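Local coordinates for protein Exo-arabinanase (Penicillium chrysogenum, PDB 3A72) that probably releases arabinobiose from the ends of alpha-1,5-linked arabinan chains, as an exo-acting glycoside hydrolase with a sialidase-like beta-propeller fold, at residues P236-L241 / G253-V258; G206-T211 / Y218-E223; Q263-P268 / S286-T291. All coordinates share one frame; numbering follows the deposited sequence.

Contact 1: residues P236-L241 / G253-V258; sequences PLYYRL and GQRLVV
Arg255 sets out with CG trans to its own backbone N (chi1 -178°) and, extended through chi2, bends at chi3 (-70°), which turns its guanidinium group toward the hydroxyl of Tyr238. The start of the chain lies over one face of the phenol ring, Arg255 CB standing 3.9 Å from the centroid of the Tyr238 ring in a CH-pi contact. Arg255 NE then bonds to Tyr238 OH at 3.1 Å, and NH2 adds a weak second bond. Pro236 CG rests on one face of the guanidinium. On the other face of the sheet Tyr239 and Gln254 lie side by side, ring and amide planes 41° apart, with Gln254 OE1 3.4 Å from Tyr239 CE1; the Tyr239 hydroxyl instead bonds to Gly299 and Trp303. Leu256 CB meets the edge of that ring, 3.8 Å from Tyr239 CE2. Two backbone bonds join Tyr239 to Gln254 in this antiparallel outer edge of a propeller blade, and Leu256 N reaches Leu237 O at 3.0 Å. A water bridges Leu237 O and Leu256 O. Long chains with apolar stems and polar heads suit a partly exposed border: the Arg255 stem covers the Tyr238 ring, while its guanidinium meets the phenol oxygen and, in a cation-pi contact, Phe228, which would be expected to stabilise its charge.

Contact 2: residues G206-T211 / Y218-E223; sequences GMPVVT and YFYVYE. With AHR (alpha-L-arabinofuranose), chain B.
The inner hairpin of a propeller blade, strands 204-212 and 218-225, pairs Gly206 with Glu223 at the wall of the arabinose pocket. Glu223 OE2 accepts a hydrogen bond from O1 of the bound arabinofuranose at 2.6 Å. A chi1 of 64° tucks its CG in over the main chain, flanked by N and C, which folds the side chain over the neighbouring strand and puts Glu223 CG 3.3 Å from Gly206 O. Glu223 OE1 takes the backbone N-H of Ser267, so each carboxylate oxygen has a donor of its own. Met207 flanks the group, its SD 3.6 Å from Glu223 OE1 and equally near C1 of the sugar, while Gly206, with no side chain, allows sugar O2 to within 3.6 Å of its CA. Glu151 and Gln176 bind the same sugar. Between the Gly206-Glu223 and Val209-Val221 pairs a beta bulge shifts the register by one; beyond it the two strands continue as a regular antiparallel ladder through Thr211 and Phe219. Branched and aromatic residues suit this buried sheet: Val209 CB meets Val221 CG1 at 4.0 Å on the face that packs on Ala270 and Tyr269 of strand 269-273. On the opposite face Val210 CG2 lies 3.7 Å from Tyr220 CD1. At the bulge, Pro208 CB approaches the hydroxyl end of the same tyrosine, both Pro208 and Tyr220 leaning on Met178.

Contact 3: residues Q263-P268 / S286-T291; sequences QPTSSP and SGTQGT
Ser286 and Thr265 give up the most surface here, with Gln289 tying the two together. Ser286 presses CB against the other loop, 3.3 Å from Thr265 O, and its hydroxyl reaches forward along its own chain. With chi1 at 76° OG is turned in over the main chain, within range of the N-H groups that follow; it accepts from Thr288 N, forming an ST turn, and donates to Gln289 OE1 at 2.7 Å. That amide oxygen has a second donor across the contact, Thr265 N at 3.3 Å from Gln289 OE1; the two donors come from opposite faces of the amide plane and hold it from both sides. A bend at chi2 (73°) curls the glutamine so that OE1 also comes against Pro264 CA, while NE2 gives its hydrogen to a water that meets Thr265 OG1 as well.

Both loops belong to the propeller's connections: 263-268 leads out of one blade into strand 269-273, the first of the next, and 286-291 is the turn between strands 281-285 and 292-295 of that next blade. A short side chain with a hydroxyl suits such turns, since it can bond to nearby backbone without filling much volume.

Thr265 presents its carbonyl to Thr288, whose OG1 donates to Thr265 O at 2.8 Å from well above the carbonyl plane, 53° out of it. Next along, Gly287 N bonds to Ser266 O at 2.8 Å. Having no side chain, Gly287 lets the Ser267 hydroxyl close in, with OG 3.1 Å from Gly287 CA; that hydroxyl is engaged by the backbone N of Thr315. Pro264 CB packs against Ser286 CB at 4.0 Å, and both residues also touch Leu237 of the preceding blade.

How the contacts relate
Contact 2 is the buried one, near the centre of the propeller and lining the sugar site, whereas contacts 1 and 3 lie farther out and are partly buried. Contacts 1 and 2 share one blade: strand 218-225 pairs with strand 237-242, so the two hairpins run on from inner to outer edge. Contact 3 joins loops rather than strands and ties that blade to the next, with Pro264 O meeting Leu237 N of contact 1 and Ser267 N meeting Glu223 of contact 2. Chemistry follows place: apolar packing and one carboxylate inside, an arginine-tyrosine pairing at the outer edge, and hydroxyl and amide bonds to backbone in the loops.

Contact 1: residues P236-L241 / G253-V258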
loop_
_atom_site.group_PDB
_atom_site.type_symbol
_atom_site.label_atom_id
_atom_site.label_comp_id
_atom_site.label_asym_id
_atom_site.label_seq_id
_atom_site.Cartn_x
_atom_site.Cartn_y
_atom_site.Cartn_z
ATOM N N PRO A 236 11.193 -12.404 3.012
ATOM C CA PRO A 236 11.650 -11.465 4.067
ATOM C C PRO A 236 11.513 -10.034 3.641
ATOM O O PRO A 236 11.659 -9.665 2.468
ATOM C CB PRO A 236 13.123 -11.816 4.223
ATOM C CG PRO A 236 13.495 -12.382 2.866
ATOM C CD PRO A 236 12.299 -13.207 2.459
ATOM N N LEU A 237 11.286 -9.173 4.637
ATOM C CA LEU A 237 11.231 -7.743 4.372
ATOM C C LEU A 237 12.641 -7.182 4.199
ATOM O O LEU A 237 13.569 -7.463 4.977
ATOM C CB LEU A 237 10.520 -6.986 5.498
ATOM C CG LEU A 237 9.085 -7.441 5.741
ATOM C CD1 LEU A 237 8.429 -6.437 6.696
ATOM C CD2 LEU A 237 8.291 -7.635 4.471
ATOM N N TYR A 238 12.782 -6.346 3.166
ATOM C CA TYR A 238 14.002 -5.607 2.833
ATOM C C TYR A 238 13.647 -4.159 2.646
ATOM O O TYR A 238 12.510 -3.808 2.320
ATOM C CB TYR A 238 14.637 -6.132 1.510
ATOM C CG TYR A 238 15.561 -7.304 1.675
ATOM C CD1 TYR A 238 15.132 -8.534 2.137
ATOM C CD2 TYR A 238 16.904 -7.170 1.356
ATOM C CE1 TYR A 238 16.026 -9.575 2.274
ATOM C CE2 TYR A 238 17.828 -8.227 1.484
ATOM C CZ TYR A 238 17.375 -9.427 1.953
ATOM O OH TYR A 238 18.213 -10.501 2.093
ATOM N N TYR A 239 14.643 -3.273 2.817
ATOM C CA TYR A 239 14.460 -1.883 2.478
ATOM C C TYR A 239 15.704 -1.342 1.806
ATOM O O TYR A 239 16.813 -1.859 1.892
ATOM C CB TYR A 239 14.102 -1.073 3.675
ATOM C CG TYR A 239 14.898 -1.147 4.961
ATOM C CD1 TYR A 239 15.955 -0.276 5.217
ATOM C CD2 TYR A 239 14.557 -2.060 5.927
ATOM C CE1 TYR A 239 16.664 -0.338 6.415
ATOM C CE2 TYR A 239 15.233 -2.085 7.131
ATOM C CZ TYR A 239 16.272 -1.242 7.381
ATOM O OH TYR A 239 16.872 -1.292 8.630
ATOM N N ARG A 240 15.457 -0.250 1.085
ATOM C CA ARG A 240 16.485 0.577 0.445
ATOM C C ARG A 240 16.264 2.002 0.907
ATOM O O ARG A 240 15.152 2.450 1.126
ATOM C CB ARG A 240 16.400 0.458 -1.062
ATOM C CG ARG A 240 16.896 -0.878 -1.564
ATOM C CD ARG A 240 16.621 -1.119 -3.009
ATOM N NE ARG A 240 16.994 -2.471 -3.433
ATOM C CZ ARG A 240 17.597 -2.789 -4.560
ATOM N NH1 ARG A 240 17.961 -1.898 -5.463
ATOM N NH2 ARG A 240 17.790 -4.076 -4.819
ATOM N N LEU A 241 17.393 2.724 1.042
ATOM C CA LEU A 241 17.387 4.107 1.471
ATOM C C LEU A 241 17.990 4.986 0.399
ATOM O O LEU A 241 19.121 4.704 -0.070
ATOM C CB LEU A 241 18.193 4.214 2.776
ATOM C CG LEU A 241 17.437 3.591 3.977
ATOM C CD1 LEU A 241 18.339 3.002 5.004
ATOM C CD2 LEU A 241 16.460 4.645 4.540
ATOM N N GLY A 253 20.094 -3.332 -1.174
ATOM C CA GLY A 253 19.063 -3.783 -0.282
ATOM C C GLY A 253 19.591 -4.152 1.086
ATOM O O GLY A 253 20.649 -4.796 1.196
ATOM N N GLN A 254 18.803 -3.872 2.085
ATOM C CA GLN A 254 19.122 -4.156 3.487
ATOM C C GLN A 254 18.013 -5.014 4.089
ATOM O O GLN A 254 16.826 -4.632 4.067
ATOM C CB GLN A 254 19.222 -2.844 4.252
ATOM C CG GLN A 254 19.649 -3.009 5.695
ATOM C CD GLN A 254 19.878 -1.712 6.457
ATOM O OE1 GLN A 254 20.037 -0.627 5.859
ATOM N NE2 GLN A 254 19.977 -1.856 7.736
ATOM N N ARG A 255 18.336 -6.184 4.598
ATOM C CA ARG A 255 17.344 -7.058 5.237
ATOM C C ARG A 255 16.962 -6.422 6.570
ATOM O O ARG A 255 17.809 -6.027 7.377
ATOM C CB ARG A 255 17.905 -8.452 5.438
ATOM C CG ARG A 255 16.914 -9.411 6.047
ATOM C CD ARG A 255 17.432 -10.820 6.203
ATOM N NE ARG A 255 17.604 -11.521 4.939
ATOM C CZ ARG A 255 17.043 -12.635 4.532
ATOM N NH1 ARG A 255 16.173 -13.348 5.296
ATOM N NH2 ARG A 255 17.328 -13.133 3.327
ATOM N N LEU A 256 15.661 -6.357 6.840
ATOM C CA LEU A 256 15.178 -5.853 8.133
ATOM C C LEU A 256 15.442 -6.922 9.185
ATOM O O LEU A 256 14.917 -8.038 9.074
ATOM C CB LEU A 256 13.702 -5.459 7.994
ATOM C CG LEU A 256 13.065 -4.711 9.137
ATOM C CD1 LEU A 256 11.820 -4.001 8.658
ATOM C CD2 LEU A 256 12.716 -5.615 10.339
ATOM N N VAL A 257 16.215 -6.592 10.231
ATOM C CA VAL A 257 16.555 -7.513 11.288
ATOM C C VAL A 257 15.910 -7.032 12.586
ATOM O O VAL A 257 16.032 -5.831 12.935
ATOM C CB VAL A 257 18.074 -7.642 11.448
ATOM C CG1 VAL A 257 18.411 -8.580 12.621
ATOM C CG2 VAL A 257 18.687 -8.127 10.100
ATOM N N VAL A 258 15.234 -7.955 13.263
ATOM C CA VAL A 258 14.487 -7.666 14.467
ATOM C C VAL A 258 15.281 -8.181 15.662
ATOM O O VAL A 258 15.786 -9.311 15.633
ATOM C CB VAL A 258 13.094 -8.314 14.385
ATOM C CG1 VAL A 258 12.221 -7.920 15.593
ATOM C CG2 VAL A 258 12.402 -7.910 13.121
HETATM O O HOH W 1 13.235 -9.114 7.176
HETATM O O HOH W 2 17.624 -3.959 10.341
#

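Contact 2: residues G206-T211 / Y218-E223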
loop_
_atom_site.group_PDB
_atom_site.type_symbol
_atom_site.label_atom_id
_atom_site.label_comp_id
_atom_site.label_asym_id
_atom_site.label_seq_id
_atom_site.Cartn_x
_atom_site.Cartn_y
_atom_site.Cartn_z
ATOM N N GLY A 206 8.681 -7.636 -4.474
ATOM C CA GLY A 206 7.344 -7.108 -4.713
ATOM C C GLY A 206 6.883 -6.211 -3.601
ATOM O O GLY A 206 7.405 -6.166 -2.489
ATOM N N MET A 207 5.778 -5.500 -3.888
ATOM C CA MET A 207 4.947 -4.803 -2.937
ATOM C C MET A 207 5.645 -3.596 -2.325
ATOM O O MET A 207 5.853 -3.500 -1.128
ATOM C CB MET A 207 4.438 -5.741 -1.841
ATOM C CG MET A 207 3.787 -7.002 -2.432
ATOM S SD MET A 207 2.792 -7.971 -1.266
ATOM C CE MET A 207 1.287 -6.984 -1.246
ATOM N N PRO A 208 5.982 -2.590 -3.173
ATOM C CA PRO A 208 6.752 -1.440 -2.677
ATOM C C PRO A 208 5.903 -0.477 -1.891
ATOM O O PRO A 208 4.812 -0.062 -2.342
ATOM C CB PRO A 208 7.258 -0.794 -3.979
ATOM C CG PRO A 208 6.169 -1.127 -5.002
ATOM C CD PRO A 208 5.693 -2.509 -4.619
ATOM N N VAL A 209 6.435 -0.040 -0.740
ATOM C CA VAL A 209 5.789 0.976 0.067
ATOM C C VAL A 209 6.892 1.952 0.511
ATOM O O VAL A 209 7.981 1.504 0.891
ATOM C CB VAL A 209 5.019 0.379 1.253
ATOM C CG1 VAL A 209 4.510 1.455 2.211
ATOM C CG2 VAL A 209 3.878 -0.505 0.772
ATOM N N VAL A 210 6.626 3.260 0.481
ATOM C CA VAL A 210 7.674 4.263 0.750
ATOM C C VAL A 210 7.193 5.181 1.851
ATOM O O VAL A 210 6.017 5.578 1.882
ATOM C CB VAL A 210 8.007 5.051 -0.516
ATOM C CG1 VAL A 210 9.116 6.053 -0.261
ATOM C CG2 VAL A 210 8.408 4.128 -1.639
ATOM N N THR A 211 8.100 5.598 2.710
ATOM C CA THR A 211 7.840 6.698 3.649
ATOM C C THR A 211 9.060 7.610 3.680
ATOM O O THR A 211 10.207 7.159 3.745
ATOM C CB THR A 211 7.431 6.172 5.031
ATOM O OG1 THR A 211 6.954 7.281 5.835
ATOM C CG2 THR A 211 8.505 5.515 5.831
ATOM N N TYR A 218 14.405 8.670 1.857
ATOM C CA TYR A 218 13.194 7.889 1.647
ATOM C C TYR A 218 13.499 6.459 2.003
ATOM O O TYR A 218 14.526 5.891 1.594
ATOM C CB TYR A 218 12.700 7.975 0.199
ATOM C CG TYR A 218 12.246 9.359 -0.195
ATOM C CD1 TYR A 218 10.890 9.694 -0.217
ATOM C CD2 TYR A 218 13.172 10.356 -0.538
ATOM C CE1 TYR A 218 10.475 10.965 -0.591
ATOM C CE2 TYR A 218 12.741 11.618 -0.899
ATOM C CZ TYR A 218 11.419 11.941 -0.926
ATOM O OH TYR A 218 11.015 13.196 -1.289
ATOM N N PHE A 219 12.582 5.865 2.780
ATOM C CA PHE A 219 12.600 4.462 3.211
ATOM C C PHE A 219 11.663 3.673 2.305
ATOM O O PHE A 219 10.449 3.872 2.353
ATOM C CB PHE A 219 12.188 4.399 4.673
ATOM C CG PHE A 219 12.140 3.057 5.307
ATOM C CD1 PHE A 219 13.287 2.552 5.936
ATOM C CD2 PHE A 219 11.011 2.258 5.306
ATOM C CE1 PHE A 219 13.263 1.304 6.510
ATOM C CE2 PHE A 219 10.989 1.013 5.905
ATOM C CZ PHE A 219 12.123 0.533 6.513
ATOM N N TYR A 220 12.247 2.861 1.456
ATOM C CA TYR A 220 11.555 2.048 0.444
ATOM C C TYR A 220 11.560 0.623 0.927
ATOM O O TYR A 220 12.657 0.018 0.971
ATOM C CB TYR A 220 12.271 2.256 -0.886
ATOM C CG TYR A 220 11.807 1.461 -2.078
ATOM C CD1 TYR A 220 11.085 2.074 -3.112
ATOM C CD2 TYR A 220 12.094 0.125 -2.231
ATOM C CE1 TYR A 220 10.663 1.342 -4.214
ATOM C CE2 TYR A 220 11.689 -0.601 -3.319
ATOM C CZ TYR A 220 10.979 0.003 -4.314
ATOM O OH TYR A 220 10.631 -0.769 -5.390
ATOM N N VAL A 221 10.433 0.056 1.294
ATOM C CA VAL A 221 10.343 -1.282 1.854
ATOM C C VAL A 221 9.593 -2.171 0.858
ATOM O O VAL A 221 8.722 -1.745 0.107
ATOM C CB VAL A 221 9.687 -1.254 3.245
ATOM C CG1 VAL A 221 8.193 -0.950 3.204
ATOM C CG2 VAL A 221 9.960 -2.537 4.046
ATOM N N TYR A 222 9.970 -3.462 0.893
ATOM C CA TYR A 222 9.397 -4.444 -0.019
ATOM C C TYR A 222 9.561 -5.831 0.574
ATOM O O TYR A 222 10.341 -6.055 1.500
ATOM C CB TYR A 222 10.080 -4.367 -1.359
ATOM C CG TYR A 222 11.584 -4.536 -1.458
ATOM C CD1 TYR A 222 12.162 -5.706 -1.901
ATOM C CD2 TYR A 222 12.416 -3.471 -1.145
ATOM C CE1 TYR A 222 13.543 -5.841 -2.019
ATOM C CE2 TYR A 222 13.794 -3.578 -1.306
ATOM C CZ TYR A 222 14.351 -4.751 -1.734
ATOM O OH TYR A 222 15.726 -4.799 -1.897
ATOM N N GLU A 223 8.770 -6.789 0.031
ATOM C CA GLU A 223 9.040 -8.200 0.285
ATOM C C GLU A 223 10.025 -8.673 -0.757
ATOM O O GLU A 223 9.898 -8.358 -1.953
ATOM C CB GLU A 223 7.760 -9.058 0.287
ATOM C CG GLU A 223 7.047 -9.104 -1.069
ATOM C CD GLU A 223 5.810 -9.974 -1.106
ATOM O OE1 GLU A 223 5.213 -10.283 -0.019
ATOM O OE2 GLU A 223 5.429 -10.339 -2.252
HETATM O O5 AHR B . -0.896 -11.666 -5.903
HETATM C C5 AHR B . 0.048 -10.723 -6.506
HETATM C C4 AHR B . 1.408 -10.981 -5.920
HETATM O O4 AHR B . 1.384 -10.579 -4.544
HETATM C C3 AHR B . 2.503 -10.150 -6.578
HETATM O O3 AHR B . 3.046 -10.866 -7.701
HETATM C C2 AHR B . 3.525 -9.991 -5.426
HETATM O O2 AHR B . 4.234 -8.754 -5.469
HETATM C C1 AHR B . 2.695 -10.155 -4.154
HETATM O O1 AHR B . 3.217 -11.248 -3.344
#

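Contact 3: residues Q263-P268 / S286-T291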
loop_
_atom_site.group_PDB
_atom_site.type_symbol
_atom_site.label_atom_id
_atom_site.label_comp_id
_atom_site.label_asym_id
_atom_site.label_seq_id
_atom_site.Cartn_x
_atom_site.Cartn_y
_atom_site.Cartn_z
ATOM N N GLN A 263 11.508 -13.020 12.142
ATOM C CA GLN A 263 11.908 -12.778 10.774
ATOM C C GLN A 263 10.650 -12.405 9.988
ATOM O O GLN A 263 9.903 -13.289 9.524
ATOM C CB GLN A 263 12.573 -14.003 10.182
ATOM C CG GLN A 263 13.908 -14.244 10.898
ATOM C CD GLN A 263 14.655 -15.388 10.266
ATOM O OE1 GLN A 263 15.144 -15.314 9.137
ATOM N NE2 GLN A 263 14.747 -16.492 10.940
ATOM N N PRO A 264 10.344 -11.123 9.890
ATOM C CA PRO A 264 9.036 -10.741 9.284
ATOM C C PRO A 264 9.018 -11.060 7.800
ATOM O O PRO A 264 10.005 -10.853 7.078
ATOM C CB PRO A 264 8.942 -9.248 9.538
ATOM C CG PRO A 264 10.232 -8.801 9.953
ATOM C CD PRO A 264 11.119 -9.950 10.302
ATOM N N THR A 265 7.859 -11.485 7.321
ATOM C CA THR A 265 7.698 -11.836 5.920
ATOM C C THR A 265 6.396 -11.303 5.356
ATOM O O THR A 265 5.352 -11.235 6.050
ATOM C CB THR A 265 7.766 -13.362 5.682
ATOM O OG1 THR A 265 6.725 -13.991 6.409
ATOM C CG2 THR A 265 9.108 -13.933 6.077
ATOM N N SER A 266 6.455 -10.975 4.072
ATOM C CA SER A 266 5.364 -10.637 3.161
ATOM C C SER A 266 4.836 -9.201 3.364
ATOM O O SER A 266 4.773 -8.660 4.482
ATOM C CB SER A 266 4.214 -11.598 3.235
ATOM O OG SER A 266 4.591 -12.911 2.833
ATOM N N SER A 267 4.415 -8.617 2.225
ATOM C CA SER A 267 3.503 -7.498 2.169
ATOM C C SER A 267 3.715 -6.432 3.230
ATOM O O SER A 267 2.866 -6.241 4.107
ATOM C CB SER A 267 2.060 -7.993 2.195
ATOM O OG SER A 267 1.666 -8.531 3.441
ATOM N N PRO A 268 4.805 -5.703 3.140
ATOM C CA PRO A 268 5.107 -4.706 4.182
ATOM C C PRO A 268 4.298 -3.438 4.039
ATOM O O PRO A 268 3.806 -3.066 2.969
ATOM C CB PRO A 268 6.586 -4.382 3.905
ATOM C CG PRO A 268 6.704 -4.524 2.397
ATOM C CD PRO A 268 5.848 -5.724 2.084
ATOM N N SER A 286 4.255 -6.369 8.632
ATOM C CA SER A 286 4.324 -7.406 7.641
ATOM C C SER A 286 2.921 -8.026 7.483
ATOM O O SER A 286 2.017 -7.729 8.236
ATOM C CB SER A 286 5.296 -8.525 8.000
ATOM O OG SER A 286 4.674 -9.341 8.997
ATOM N N GLY A 287 2.782 -8.908 6.483
ATOM C CA GLY A 287 1.503 -9.599 6.301
ATOM C C GLY A 287 1.367 -10.836 7.170
ATOM O O GLY A 287 0.282 -11.453 7.176
ATOM N N THR A 288 2.419 -11.270 7.845
ATOM C CA THR A 288 2.412 -12.560 8.543
ATOM C C THR A 288 2.304 -12.391 10.040
ATOM O O THR A 288 1.699 -13.201 10.710
ATOM C CB THR A 288 3.689 -13.345 8.169
ATOM O OG1 THR A 288 3.723 -13.459 6.748
ATOM C CG2 THR A 288 3.683 -14.762 8.757
ATOM N N GLN A 289 2.934 -11.355 10.585
ATOM C CA GLN A 289 2.994 -11.111 12.009
ATOM C C GLN A 289 1.895 -10.133 12.428
ATOM O O GLN A 289 1.560 -9.178 11.728
ATOM C CB GLN A 289 4.386 -10.541 12.359
ATOM C CG GLN A 289 5.478 -11.620 12.393
ATOM C CD GLN A 289 5.893 -12.125 11.053
ATOM O OE1 GLN A 289 6.037 -11.398 10.046
ATOM N NE2 GLN A 289 6.117 -13.428 10.999
ATOM N N GLY A 290 1.353 -10.353 13.621
ATOM C CA GLY A 290 0.425 -9.426 14.226
ATOM C C GLY A 290 1.054 -8.249 14.953
ATOM O O GLY A 290 0.421 -7.198 15.091
ATOM N N THR A 291 2.283 -8.412 15.400
ATOM C CA THR A 291 3.080 -7.395 16.056
ATOM C C THR A 291 3.474 -6.308 15.071
ATOM O O THR A 291 3.194 -6.381 13.874
ATOM C CB THR A 291 4.306 -8.081 16.678
ATOM O OG1 THR A 291 4.888 -8.808 15.623
ATOM C CG2 THR A 291 3.937 -8.983 17.831
HETATM O O HOH W 3 7.215 -15.093 8.832
#